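Local coordinates for protein guanylate kinase (PDB 3TR0) that catalyses the transfer of a phosphate group from ATP to GMP, giving GDP and ADP, and so probably recycles GMP and, indirectly, cyclic GMP, at residues Q107-I112 against K162-L167; R92-K95 against D99-L102; P127-L132 against E156-Y161; V24-K29 against Q175-L180; Y166-D171 against I181-A186. One frame throughout, in Å; residues are numbered along the deposited sequence.

Interaction 1. Residues Q107-I112 against K162-L167; sequences QGARQI and KEFDYL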
# COMPACT_ATOMS: atom_id res chain seq x y z
N GLN A 107 5.68 19.76 -10.20
CA GLN A 107 4.66 20.61 -10.80
C GLN A 107 3.61 19.76 -11.50
O GLN A 107 2.41 19.99 -11.36
CB GLN A 107 5.27 21.58 -11.80
CG GLN A 107 6.35 22.47 -11.23
CD GLN A 107 7.00 23.34 -12.29
OE1 GLN A 107 6.64 24.50 -12.46
NE2 GLN A 107 7.97 22.77 -13.00
N GLY A 108 4.07 18.80 -12.29
CA GLY A 108 3.17 17.89 -12.97
C GLY A 108 2.36 17.07 -11.98
O GLY A 108 1.16 16.83 -12.19
N ALA A 109 3.00 16.65 -10.90
CA ALA A 109 2.33 15.87 -9.86
C ALA A 109 1.12 16.63 -9.30
O ALA A 109 0.04 16.06 -9.17
CB ALA A 109 3.30 15.52 -8.75
N ARG A 110 1.32 17.90 -8.97
CA ARG A 110 0.22 18.73 -8.47
C ARG A 110 -0.96 18.75 -9.44
O ARG A 110 -2.11 18.69 -9.02
CB ARG A 110 0.70 20.16 -8.18
CG ARG A 110 1.68 20.29 -7.02
CD ARG A 110 1.94 21.76 -6.69
NE ARG A 110 2.78 21.94 -5.51
CZ ARG A 110 3.01 23.12 -4.94
NH1 ARG A 110 2.46 24.22 -5.43
NH2 ARG A 110 3.79 23.20 -3.87
N GLN A 111 -0.67 18.83 -10.73
CA GLN A 111 -1.72 18.86 -11.75
C GLN A 111 -2.50 17.55 -11.79
O GLN A 111 -3.73 17.55 -11.83
CB GLN A 111 -1.13 19.15 -13.13
CG GLN A 111 -0.55 20.55 -13.27
CD GLN A 111 0.18 20.73 -14.58
OE1 GLN A 111 -0.38 20.51 -15.66
NE2 GLN A 111 1.45 21.11 -14.50
N ILE A 112 -1.77 16.44 -11.79
CA ILE A 112 -2.39 15.12 -11.85
C ILE A 112 -3.26 14.85 -10.62
O ILE A 112 -4.36 14.32 -10.74
CB ILE A 112 -1.33 14.02 -12.01
CG1 ILE A 112 -0.57 14.20 -13.32
CG2 ILE A 112 -2.00 12.65 -11.98
CD1 ILE A 112 -1.44 14.09 -14.56
N LYS A 162 7.13 16.42 0.63
CA LYS A 162 5.99 16.37 1.54
C LYS A 162 4.64 16.26 0.83
O LYS A 162 3.62 16.00 1.46
CB LYS A 162 5.97 17.61 2.45
CG LYS A 162 7.13 17.68 3.42
CD LYS A 162 7.11 19.00 4.17
CE LYS A 162 8.26 19.09 5.15
NZ LYS A 162 8.13 18.09 6.25
N GLU A 163 4.65 16.47 -0.48
CA GLU A 163 3.42 16.42 -1.26
C GLU A 163 3.11 15.01 -1.76
O GLU A 163 2.09 14.77 -2.40
CB GLU A 163 3.52 17.40 -2.44
CG GLU A 163 3.73 18.84 -1.98
CD GLU A 163 4.12 19.78 -3.09
OE1 GLU A 163 3.83 19.47 -4.27
OE2 GLU A 163 4.71 20.83 -2.79
N PHE A 164 4.00 14.07 -1.44
CA PHE A 164 3.92 12.72 -2.00
C PHE A 164 3.41 11.70 -0.99
O PHE A 164 3.57 11.89 0.21
CB PHE A 164 5.27 12.31 -2.58
CG PHE A 164 5.63 13.07 -3.82
CD1 PHE A 164 6.04 14.39 -3.74
CD2 PHE A 164 5.51 12.49 -5.07
CE1 PHE A 164 6.34 15.11 -4.88
CE2 PHE A 164 5.80 13.21 -6.21
CZ PHE A 164 6.23 14.52 -6.12
N ASP A 165 2.80 10.64 -1.49
CA ASP A 165 2.21 9.61 -0.62
C ASP A 165 3.24 8.66 -0.02
O ASP A 165 3.09 8.19 1.11
CB ASP A 165 1.17 8.80 -1.40
CG ASP A 165 0.05 9.65 -1.94
OD1 ASP A 165 -0.58 10.38 -1.15
OD2 ASP A 165 -0.19 9.60 -3.16
N TYR A 166 4.29 8.36 -0.78
CA TYR A 166 5.30 7.40 -0.38
C TYR A 166 6.68 7.97 -0.64
O TYR A 166 6.86 8.75 -1.57
CB TYR A 166 5.16 6.11 -1.19
CG TYR A 166 3.83 5.41 -0.97
CD1 TYR A 166 3.64 4.56 0.11
CD2 TYR A 166 2.78 5.61 -1.84
CE1 TYR A 166 2.41 3.92 0.32
CE2 TYR A 166 1.56 4.98 -1.65
CZ TYR A 166 1.38 4.14 -0.57
OH TYR A 166 0.17 3.52 -0.39
N LEU A 167 7.63 7.57 0.19
CA LEU A 167 9.04 7.89 -0.04
C LEU A 167 9.84 6.60 -0.16
O LEU A 167 9.71 5.70 0.68
CB LEU A 167 9.60 8.74 1.10
CG LEU A 167 8.84 10.01 1.50
CD1 LEU A 167 9.58 10.70 2.64
CD2 LEU A 167 8.69 10.95 0.32
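Arg110 places CG opposite its carbonyl carbon and next to the backbone N (chi1 -68°), then runs extended to NE. Glu163 starts with a similar turn (chi1 -60°) and is extended beyond CG. The two chains meet at an oblique angle, with the carboxylate at the edge of the guanidinium. The grip is side-on and uses two nitrogens. Arg110 NE donates to Glu163 OE1 at 3.0 Å, and NH2 of Arg110 donates to Glu163 OE2 at 2.8 Å. Both bonds are almost straight and lie close to the guanidinium plane. The carboxylate is tilted, with the two flat groups 46° apart, so the nitrogens reach its oxygens from above its own plane.

Beside this pair, Ala109 CB lies 4.1 Å from Phe164 CZ, a loose apolar touch. Ala109 also leans on Ile11 of strand 9-13. The Phe164 ring meets Phe123 edge-to-face and makes a cation-pi contact with Arg113. Helix 106-115 is thereby tied to the turn that leads into strand 166-169. The same helix holds Gly108, which touches the bound guanosine-5'-monophosphate.

Glu163 OE2 has a second partner in His160 ND1. One carboxylate therefore links helix 106-115 to the turn that holds His160. Its rotation is fixed by bonds to both oxygens, and the nearby arginine would be expected to stabilise its negative charge.

Interaction 2. Residues R92-K95 against D99-L102; sequences RQLK and DVLL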
# COMPACT_ATOMS: atom_id res chain seq x y z
N ARG A 92 -6.48 5.95 -22.85
CA ARG A 92 -6.64 4.67 -23.54
C ARG A 92 -6.15 3.50 -22.68
O ARG A 92 -6.80 2.45 -22.63
CB ARG A 92 -5.91 4.67 -24.88
CG ARG A 92 -6.54 5.59 -25.92
CD ARG A 92 -6.18 5.15 -27.33
NE ARG A 92 -4.74 5.06 -27.57
CZ ARG A 92 -3.97 6.10 -27.88
NH1 ARG A 92 -4.49 7.31 -27.98
NH2 ARG A 92 -2.67 5.93 -28.09
N GLN A 93 -5.02 3.69 -22.01
CA GLN A 93 -4.46 2.67 -21.13
C GLN A 93 -5.38 2.38 -19.96
O GLN A 93 -5.64 1.21 -19.63
CB GLN A 93 -3.08 3.09 -20.61
CG GLN A 93 -2.10 3.48 -21.70
CD GLN A 93 -2.03 2.45 -22.81
OE1 GLN A 93 -1.92 1.25 -22.56
NE2 GLN A 93 -2.09 2.92 -24.05
N LEU A 94 -5.87 3.43 -19.31
CA LEU A 94 -6.79 3.27 -18.19
C LEU A 94 -8.05 2.53 -18.63
O LEU A 94 -8.53 1.64 -17.92
CB LEU A 94 -7.16 4.63 -17.61
CG LEU A 94 -6.01 5.40 -16.95
CD1 LEU A 94 -6.50 6.76 -16.45
CD2 LEU A 94 -5.38 4.59 -15.83
N LYS A 95 -8.56 2.89 -19.80
CA LYS A 95 -9.74 2.25 -20.37
C LYS A 95 -9.51 0.76 -20.58
O LYS A 95 -10.41 -0.06 -20.38
CB LYS A 95 -10.10 2.89 -21.71
CG LYS A 95 -10.84 4.21 -21.61
CD LYS A 95 -12.35 4.00 -21.65
CE LYS A 95 -13.08 5.29 -21.98
NZ LYS A 95 -14.56 5.14 -21.91
N ASP A 99 -2.71 0.12 -15.50
CA ASP A 99 -2.20 1.23 -14.71
C ASP A 99 -1.15 1.97 -15.52
O ASP A 99 -0.55 1.41 -16.43
CB ASP A 99 -1.60 0.72 -13.40
CG ASP A 99 -2.62 -0.02 -12.56
OD1 ASP A 99 -3.59 0.63 -12.11
OD2 ASP A 99 -2.47 -1.25 -12.36
N VAL A 100 -0.95 3.24 -15.20
CA VAL A 100 -0.00 4.06 -15.94
C VAL A 100 1.00 4.69 -15.00
O VAL A 100 0.62 5.26 -13.98
CB VAL A 100 -0.70 5.16 -16.74
CG1 VAL A 100 0.34 6.10 -17.36
CG2 VAL A 100 -1.60 4.56 -17.82
N LEU A 101 2.27 4.59 -15.36
CA LEU A 101 3.33 5.24 -14.61
C LEU A 101 3.65 6.58 -15.24
O LEU A 101 3.88 6.68 -16.44
CB LEU A 101 4.58 4.36 -14.60
CG LEU A 101 4.48 3.14 -13.69
CD1 LEU A 101 5.43 2.05 -14.14
CD2 LEU A 101 4.75 3.56 -12.26
N LEU A 102 3.65 7.63 -14.41
CA LEU A 102 4.00 8.96 -14.89
C LEU A 102 5.29 9.43 -14.23
O LEU A 102 5.33 9.70 -13.03
CB LEU A 102 2.87 9.95 -14.59
CG LEU A 102 1.49 9.64 -15.18
CD1 LEU A 102 0.44 10.61 -14.64
CD2 LEU A 102 1.55 9.70 -16.69
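Gln93 and Val100 make the tight part of this contact. Gln93 CB comes to 3.5 Å from Val100 CG2, and Gln93 CG follows at 4.1 Å from the same methyl. The two side chains cross at about a right angle. Val100 turns CG1 away from its own backbone N (chi1 173°), which leaves CG2 as the branch that meets the helix. Gln93 bends at chi2 (-49°), and its amide heads away from the strand. There NE2 makes a weak bond to Trp89 O and OE1 a weak one with Arg98 NH1.

The other half is looser. Leu94 CD2 stands 4.3 Å from Val100 CG2, and Leu94 is partly exposed. It also leans on Ala7 and Leu9. Farther out, Arg92 is exposed and forms a salt bridge with Asp88 of the same helix.

Val100 sits within the sheet, where its backbone bonds to Asn8 and Phe10, and its side chain touches Leu9. No hydrogen bond joins the two segments, so the touch between them is packing. After a short turn, helix 87-95 brings the chain back from the mixed sheet to strand 99-103 of the parallel sheet, as in guanylate kinases of the P-loop class.

Interaction 3. Residues P127-L132 against E156-Y161; sequences PSIEAL and EEMAHY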
# COMPACT_ATOMS: atom_id res chain seq x y z
N PRO A 127 20.51 8.38 -1.63
CA PRO A 127 21.05 8.11 -0.29
C PRO A 127 21.94 9.26 0.20
O PRO A 127 22.30 9.31 1.37
CB PRO A 127 21.87 6.83 -0.51
CG PRO A 127 22.27 6.88 -1.95
CD PRO A 127 21.11 7.52 -2.66
N SER A 128 22.26 10.18 -0.71
CA SER A 128 23.04 11.36 -0.36
C SER A 128 23.04 12.34 -1.52
O SER A 128 22.74 11.97 -2.66
CB SER A 128 24.48 10.96 -0.02
OG SER A 128 25.16 10.48 -1.16
N ILE A 129 23.38 13.60 -1.24
CA ILE A 129 23.52 14.59 -2.29
C ILE A 129 24.66 14.20 -3.22
O ILE A 129 24.59 14.41 -4.43
CB ILE A 129 23.79 16.00 -1.73
CG1 ILE A 129 22.53 16.55 -1.05
CG2 ILE A 129 24.22 16.94 -2.84
CD1 ILE A 129 21.39 16.82 -2.00
N GLU A 130 25.71 13.62 -2.65
CA GLU A 130 26.87 13.22 -3.43
C GLU A 130 26.53 12.13 -4.45
O GLU A 130 27.12 12.07 -5.52
CB GLU A 130 28.01 12.79 -2.51
CG GLU A 130 28.55 13.93 -1.64
CD GLU A 130 29.67 13.50 -0.71
OE1 GLU A 130 29.89 12.28 -0.56
OE2 GLU A 130 30.33 14.39 -0.13
N ALA A 131 25.55 11.30 -4.12
CA ALA A 131 25.08 10.26 -5.04
C ALA A 131 24.53 10.88 -6.32
O ALA A 131 24.75 10.35 -7.42
CB ALA A 131 24.03 9.39 -4.37
N LEU A 132 23.81 11.98 -6.19
CA LEU A 132 23.28 12.69 -7.35
C LEU A 132 24.40 13.22 -8.23
O LEU A 132 24.39 13.03 -9.45
CB LEU A 132 22.39 13.86 -6.92
CG LEU A 132 21.15 13.53 -6.08
CD1 LEU A 132 20.48 14.82 -5.66
CD2 LEU A 132 20.19 12.65 -6.87
N GLU A 156 15.61 21.78 -4.63
CA GLU A 156 14.30 22.42 -4.67
C GLU A 156 13.22 21.40 -5.01
O GLU A 156 12.10 21.48 -4.51
CB GLU A 156 14.29 23.55 -5.70
CG GLU A 156 15.29 24.66 -5.41
CD GLU A 156 15.29 25.74 -6.47
OE1 GLU A 156 14.59 25.56 -7.49
OE2 GLU A 156 15.98 26.76 -6.28
N GLU A 157 13.57 20.45 -5.87
CA GLU A 157 12.67 19.34 -6.17
C GLU A 157 12.43 18.54 -4.89
O GLU A 157 11.30 18.17 -4.59
CB GLU A 157 13.25 18.44 -7.25
CG GLU A 157 12.34 17.28 -7.68
CD GLU A 157 11.34 17.69 -8.75
OE1 GLU A 157 11.41 18.84 -9.23
OE2 GLU A 157 10.47 16.86 -9.11
N MSE A 158 13.50 18.29 -4.14
CA MSE A 158 13.39 17.45 -2.95
C MSE A 158 12.62 18.11 -1.81
O MSE A 158 12.02 17.42 -0.99
CB MSE A 158 14.78 16.99 -2.48
CG MSE A 158 15.21 15.68 -3.12
SE MSE A 158 17.00 15.14 -2.59
CE MSE A 158 17.98 16.67 -3.29
N ALA A 159 12.62 19.44 -1.77
CA ALA A 159 11.85 20.16 -0.76
C ALA A 159 10.35 19.90 -0.91
O ALA A 159 9.58 20.16 0.00
CB ALA A 159 12.14 21.64 -0.83
N HIS A 160 9.96 19.39 -2.07
CA HIS A 160 8.54 19.10 -2.34
C HIS A 160 8.12 17.68 -1.96
O HIS A 160 7.01 17.26 -2.26
CB HIS A 160 8.21 19.34 -3.82
CG HIS A 160 8.23 20.78 -4.22
ND1 HIS A 160 7.14 21.61 -4.06
CD2 HIS A 160 9.20 21.54 -4.76
CE1 HIS A 160 7.44 22.82 -4.49
NE2 HIS A 160 8.69 22.81 -4.92
N TYR A 161 9.00 16.94 -1.28
CA TYR A 161 8.73 15.54 -0.97
C TYR A 161 7.49 15.37 -0.10
O TYR A 161 6.87 14.31 -0.09
CB TYR A 161 9.93 14.88 -0.29
CG TYR A 161 10.04 15.20 1.19
CD1 TYR A 161 10.77 16.29 1.63
CD2 TYR A 161 9.38 14.42 2.14
CE1 TYR A 161 10.87 16.59 2.97
CE2 TYR A 161 9.48 14.72 3.49
CZ TYR A 161 10.22 15.80 3.90
OH TYR A 161 10.33 16.12 5.24
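Met158 O accepts the amide of Tyr161, with Tyr161 N at 3.1 Å, and closes a type I beta turn. This turn leads the chain on toward strand 166-169. The side chain of Met158, present as selenomethionine, points toward residues 127-132.

Its chain bends at chi3 (-61°), and this points the methyl CE at two neighbouring methyls. Ile129 CD1 is the closer, 3.6 Å from Met158 CE, and the two side chains pass at a slant. Leu132 CD1 meets the same methyl tip to tip, 3.9 Å from Met158 CE. One methyl thus carries the whole contact. The touch is purely apolar, with no hydrogen bond across the segments.

The start of the facing helix is held by a capping bond. Ser128 is the N-cap: its OG accepts from Ala131 N at 3.1 Å. This holds the first turn that carries Ile129 and Leu132.

Leu132 also packs on Leu151 and Ala154, and Ile129 on Arg155, all in helix 147-158. Met158 further touches Pro15, one of the residues predicted to bind ATP, and Phe123 of strand 120-125. Leu205 of the second subunit packs on both Ile129 and Met158. The contact therefore joins the first turn of helix 129-137 to the last part of helix 147-158, beside strand 120-125 and at the border with the partner chain.

Interaction 4. Residues V24-K29 against Q175-L180; sequences VRALVK and QAVQNL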
# COMPACT_ATOMS: atom_id res chain seq x y z
N VAL A 24 12.08 2.73 -12.76
CA VAL A 24 10.79 2.62 -13.42
C VAL A 24 10.80 1.59 -14.54
O VAL A 24 9.84 0.85 -14.73
CB VAL A 24 10.31 3.99 -13.95
CG1 VAL A 24 9.05 3.82 -14.77
CG2 VAL A 24 10.05 4.94 -12.79
N ARG A 25 11.91 1.52 -15.27
CA ARG A 25 12.03 0.54 -16.35
C ARG A 25 12.07 -0.90 -15.84
O ARG A 25 11.52 -1.81 -16.47
CB ARG A 25 13.23 0.85 -17.24
CG ARG A 25 13.01 2.07 -18.11
CD ARG A 25 14.23 2.41 -18.95
NE ARG A 25 13.96 3.53 -19.84
CZ ARG A 25 14.89 4.22 -20.50
NH1 ARG A 25 16.17 3.90 -20.36
NH2 ARG A 25 14.55 5.22 -21.29
N ALA A 26 12.72 -1.11 -14.70
CA ALA A 26 12.75 -2.42 -14.07
C ALA A 26 11.38 -2.77 -13.49
O ALA A 26 10.95 -3.93 -13.54
CB ALA A 26 13.81 -2.48 -12.99
N LEU A 27 10.70 -1.77 -12.95
CA LEU A 27 9.37 -1.96 -12.39
C LEU A 27 8.40 -2.54 -13.41
O LEU A 27 7.66 -3.49 -13.12
CB LEU A 27 8.82 -0.64 -11.86
CG LEU A 27 7.40 -0.67 -11.28
CD1 LEU A 27 7.32 -1.63 -10.10
CD2 LEU A 27 6.98 0.72 -10.86
N VAL A 28 8.40 -1.98 -14.62
CA VAL A 28 7.46 -2.43 -15.64
C VAL A 28 7.80 -3.82 -16.16
O VAL A 28 6.95 -4.50 -16.74
CB VAL A 28 7.35 -1.44 -16.81
CG1 VAL A 28 6.88 -0.09 -16.30
CG2 VAL A 28 8.67 -1.31 -17.53
N LYS A 29 9.05 -4.24 -15.97
CA LYS A 29 9.47 -5.58 -16.36
C LYS A 29 9.02 -6.61 -15.34
O LYS A 29 8.79 -7.78 -15.68
CB LYS A 29 10.99 -5.64 -16.54
CG LYS A 29 11.44 -5.51 -17.98
CD LYS A 29 10.67 -4.42 -18.69
CE LYS A 29 10.89 -4.47 -20.20
NZ LYS A 29 9.99 -3.52 -20.91
N GLN A 175 16.24 -3.56 -3.94
CA GLN A 175 15.35 -3.27 -2.83
C GLN A 175 14.37 -2.15 -3.17
O GLN A 175 13.19 -2.21 -2.82
CB GLN A 175 16.16 -2.93 -1.57
CG GLN A 175 17.03 -4.09 -1.11
CD GLN A 175 18.20 -3.64 -0.27
OE1 GLN A 175 18.19 -2.55 0.29
NE2 GLN A 175 19.22 -4.49 -0.18
N ALA A 176 14.87 -1.13 -3.86
CA ALA A 176 14.04 -0.01 -4.28
C ALA A 176 12.96 -0.46 -5.26
O ALA A 176 11.80 -0.07 -5.15
CB ALA A 176 14.89 1.09 -4.90
N VAL A 177 13.34 -1.29 -6.23
CA VAL A 177 12.37 -1.87 -7.15
C VAL A 177 11.32 -2.66 -6.37
O VAL A 177 10.12 -2.50 -6.59
CB VAL A 177 13.03 -2.78 -8.19
CG1 VAL A 177 11.97 -3.47 -9.05
CG2 VAL A 177 13.99 -1.98 -9.06
N GLN A 178 11.78 -3.52 -5.46
CA GLN A 178 10.85 -4.32 -4.66
C GLN A 178 9.88 -3.44 -3.85
O GLN A 178 8.73 -3.80 -3.66
CB GLN A 178 11.59 -5.27 -3.72
CG GLN A 178 10.67 -6.11 -2.85
CD GLN A 178 9.79 -7.04 -3.66
OE1 GLN A 178 10.26 -8.04 -4.22
NE2 GLN A 178 8.50 -6.72 -3.74
N ASN A 179 10.36 -2.29 -3.38
CA ASN A 179 9.48 -1.38 -2.65
C ASN A 179 8.44 -0.74 -3.55
O ASN A 179 7.28 -0.57 -3.16
CB ASN A 179 10.29 -0.32 -1.90
CG ASN A 179 10.95 -0.88 -0.66
OD1 ASN A 179 10.42 -1.81 -0.04
ND2 ASN A 179 12.09 -0.33 -0.29
N LEU A 180 8.84 -0.38 -4.77
CA LEU A 180 7.89 0.12 -5.75
C LEU A 180 6.82 -0.95 -6.03
O LEU A 180 5.64 -0.64 -6.16
CB LEU A 180 8.61 0.54 -7.03
CG LEU A 180 9.58 1.71 -6.85
CD1 LEU A 180 10.40 1.98 -8.12
CD2 LEU A 180 8.82 2.95 -6.44
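Two helices on one side of the parallel sheet meet here, with Ala26 and Leu27 of helix 20-30 set against Val177 and Leu180 of helix 173-187. The axes of the short segments approach to 9.5 Å with a signed crossing angle of -57°. The backbones come closest at Leu27 and Val177, whose CA atoms are 6.0 Å apart.

Leu27 carries the larger half. Its CG is trans to the backbone N (chi1 178°), and this swings both methyls across to the other helix. Leu27 CD1 lies 4.0 Å from Leu180 CB, and Leu27 CD2 lies 4.2 Å from the same atom. The two leucine side chains cross at about a right angle.

Helix 20-30 begins with Lys20 of the P-loop, the Walker A element of this kinase family, whose residues are predicted to bind ATP. Leu23, one turn before Ala26 and Leu27, continues the packing onto Ala176, Val177 and Leu180.

The rest is made by Ala26 and Val177. Ala26 CB touches Val177 CG2 at 4.0 Å. The second methyl of this valine, CG1, lies against the backbone, 4.4 Å from Leu27 N. On the sheet side Leu27 packs on Leu101 of strand 99-103. Within helix 173-187 it also meets Ile181 and Ile184.

Interaction 5. Residues Y166-D171 against I181-A186; sequences YLVVND and IHIISA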
# COMPACT_ATOMS: atom_id res chain seq x y z
N TYR A 166 4.29 8.36 -0.78
CA TYR A 166 5.30 7.40 -0.38
C TYR A 166 6.68 7.97 -0.64
O TYR A 166 6.86 8.75 -1.57
CB TYR A 166 5.16 6.11 -1.19
CG TYR A 166 3.83 5.41 -0.97
CD1 TYR A 166 3.64 4.56 0.11
CD2 TYR A 166 2.78 5.61 -1.84
CE1 TYR A 166 2.41 3.92 0.32
CE2 TYR A 166 1.56 4.98 -1.65
CZ TYR A 166 1.38 4.14 -0.57
OH TYR A 166 0.17 3.52 -0.39
N LEU A 167 7.63 7.57 0.19
CA LEU A 167 9.04 7.89 -0.04
C LEU A 167 9.84 6.60 -0.16
O LEU A 167 9.71 5.70 0.68
CB LEU A 167 9.60 8.74 1.10
CG LEU A 167 8.84 10.01 1.50
CD1 LEU A 167 9.58 10.70 2.64
CD2 LEU A 167 8.69 10.95 0.32
N VAL A 168 10.65 6.49 -1.21
CA VAL A 168 11.49 5.31 -1.40
C VAL A 168 12.93 5.73 -1.62
O VAL A 168 13.19 6.59 -2.45
CB VAL A 168 11.03 4.47 -2.60
CG1 VAL A 168 11.96 3.30 -2.80
CG2 VAL A 168 9.59 3.99 -2.40
N VAL A 169 13.86 5.13 -0.88
CA VAL A 169 15.28 5.48 -1.02
C VAL A 169 15.96 4.56 -2.02
O VAL A 169 15.87 3.34 -1.91
CB VAL A 169 16.04 5.40 0.33
CG1 VAL A 169 17.48 5.89 0.16
CG2 VAL A 169 15.32 6.21 1.39
N ASN A 170 16.64 5.14 -3.01
CA ASN A 170 17.36 4.34 -3.99
C ASN A 170 18.81 4.13 -3.58
O ASN A 170 19.73 4.70 -4.18
CB ASN A 170 17.30 4.97 -5.38
CG ASN A 170 17.95 4.09 -6.43
OD1 ASN A 170 18.20 2.90 -6.20
ND2 ASN A 170 18.22 4.66 -7.60
N ASP A 171 19.02 3.32 -2.55
CA ASP A 171 20.36 3.00 -2.07
C ASP A 171 20.77 1.61 -2.54
O ASP A 171 21.96 1.32 -2.68
CB ASP A 171 20.44 3.12 -0.54
CG ASP A 171 19.44 2.21 0.17
OD1 ASP A 171 18.49 1.72 -0.47
OD2 ASP A 171 19.61 2.01 1.39
N ILE A 181 7.25 -2.20 -6.10
CA ILE A 181 6.32 -3.31 -6.35
C ILE A 181 5.31 -3.45 -5.20
O ILE A 181 4.13 -3.66 -5.44
CB ILE A 181 7.06 -4.64 -6.57
CG1 ILE A 181 7.85 -4.59 -7.88
CG2 ILE A 181 6.08 -5.81 -6.58
CD1 ILE A 181 8.77 -5.77 -8.08
N HIS A 182 5.78 -3.32 -3.96
CA HIS A 182 4.87 -3.35 -2.81
C HIS A 182 3.79 -2.28 -2.96
O HIS A 182 2.62 -2.54 -2.71
CB HIS A 182 5.62 -3.11 -1.49
CG HIS A 182 6.46 -4.27 -1.05
ND1 HIS A 182 6.06 -5.58 -1.18
CD2 HIS A 182 7.68 -4.32 -0.46
CE1 HIS A 182 6.99 -6.38 -0.71
NE2 HIS A 182 7.99 -5.64 -0.26
N ILE A 183 4.20 -1.08 -3.35
CA ILE A 183 3.29 0.06 -3.38
C ILE A 183 2.19 -0.12 -4.43
O ILE A 183 1.02 0.11 -4.17
CB ILE A 183 4.04 1.38 -3.60
CG1 ILE A 183 4.88 1.72 -2.35
CG2 ILE A 183 3.07 2.51 -3.91
CD1 ILE A 183 6.00 2.73 -2.61
N ILE A 184 2.58 -0.54 -5.63
CA ILE A 184 1.61 -0.77 -6.69
C ILE A 184 0.74 -1.99 -6.39
O ILE A 184 -0.47 -1.97 -6.61
CB ILE A 184 2.29 -0.92 -8.06
CG1 ILE A 184 2.86 0.42 -8.51
CG2 ILE A 184 1.29 -1.46 -9.10
CD1 ILE A 184 3.85 0.34 -9.64
N SER A 185 1.37 -3.03 -5.86
CA SER A 185 0.65 -4.26 -5.53
C SER A 185 -0.42 -4.03 -4.46
O SER A 185 -1.51 -4.58 -4.54
CB SER A 185 1.63 -5.35 -5.07
OG SER A 185 2.49 -5.74 -6.14
N ALA A 186 -0.09 -3.21 -3.46
CA ALA A 186 -1.04 -2.88 -2.40
C ALA A 186 -2.21 -2.06 -2.94
O ALA A 186 -3.35 -2.26 -2.53
CB ALA A 186 -0.34 -2.12 -1.27
O HOH W 1 -0.38 1.49 -2.13
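Ile183 makes a CH-pi contact with Tyr166. Its CG2 methyl lies over one face of the ring, 3.9 Å from the ring centroid and 22° off the normal. The methyl is shifted toward the rim, with Tyr166 CE2 at 3.7 Å from Ile183 CG2. The two side chains slide past each other in opposite directions.

The other apolar touches use the second branch of the isoleucine. CG1 stands beside the backbone N (chi1 -69°), and the chain continues to CD1 near the base of the tyrosine. Ile183 CD1 is 3.8 Å from Tyr166 CB. The same methyl meets Val168 CG2 tip to tip, also at 3.8 Å. Ile122 of the neighbouring strand 120-125 packs on both Val168 and Ile183.

The polar link runs through one water. It donates to Ile183 O at 2.8 Å and is hydrogen-bonded to Tyr166 OH at 2.7 Å. Within the helix, Ile181 O takes two bonds on opposite faces of its plane, from Ser185 N and from Ser185 OG.

The strand's edge and the helix also face the second subunit, where His182 meets its own copy. Between strand and helix the buried contact is mostly dispersion, with an aliphatic methyl on an aromatic face. The water joins the phenol oxygen to a helix carbonyl within an otherwise apolar contact.

Overall arrangement
All five contacts belong to one guanylate kinase fold around a parallel sheet. Along the chain, interaction 2 closes before interaction 1 opens, and interaction 3 is nested inside the loop of interaction 1. Interaction 4 encloses interactions 1, 2 and 3 and crosses interaction 5. Interactions 4 and 5 share helix 173-187, with centres about 8 Å apart. Interactions 1 and 5 share strand 166-169. Interactions 2 and 3 have centres about 28 Å apart. Leu101 connects interaction 2 to interaction 4. Interactions 2 and 5 pack helices on strands, and 3 and 4 pack helix on helix. Interactions 3 and 4 lie near the predicted ATP site, and interaction 1 holds Gly108 of the GMP pocket. Interactions 1, 3, 4 and 5 touch the second subunit.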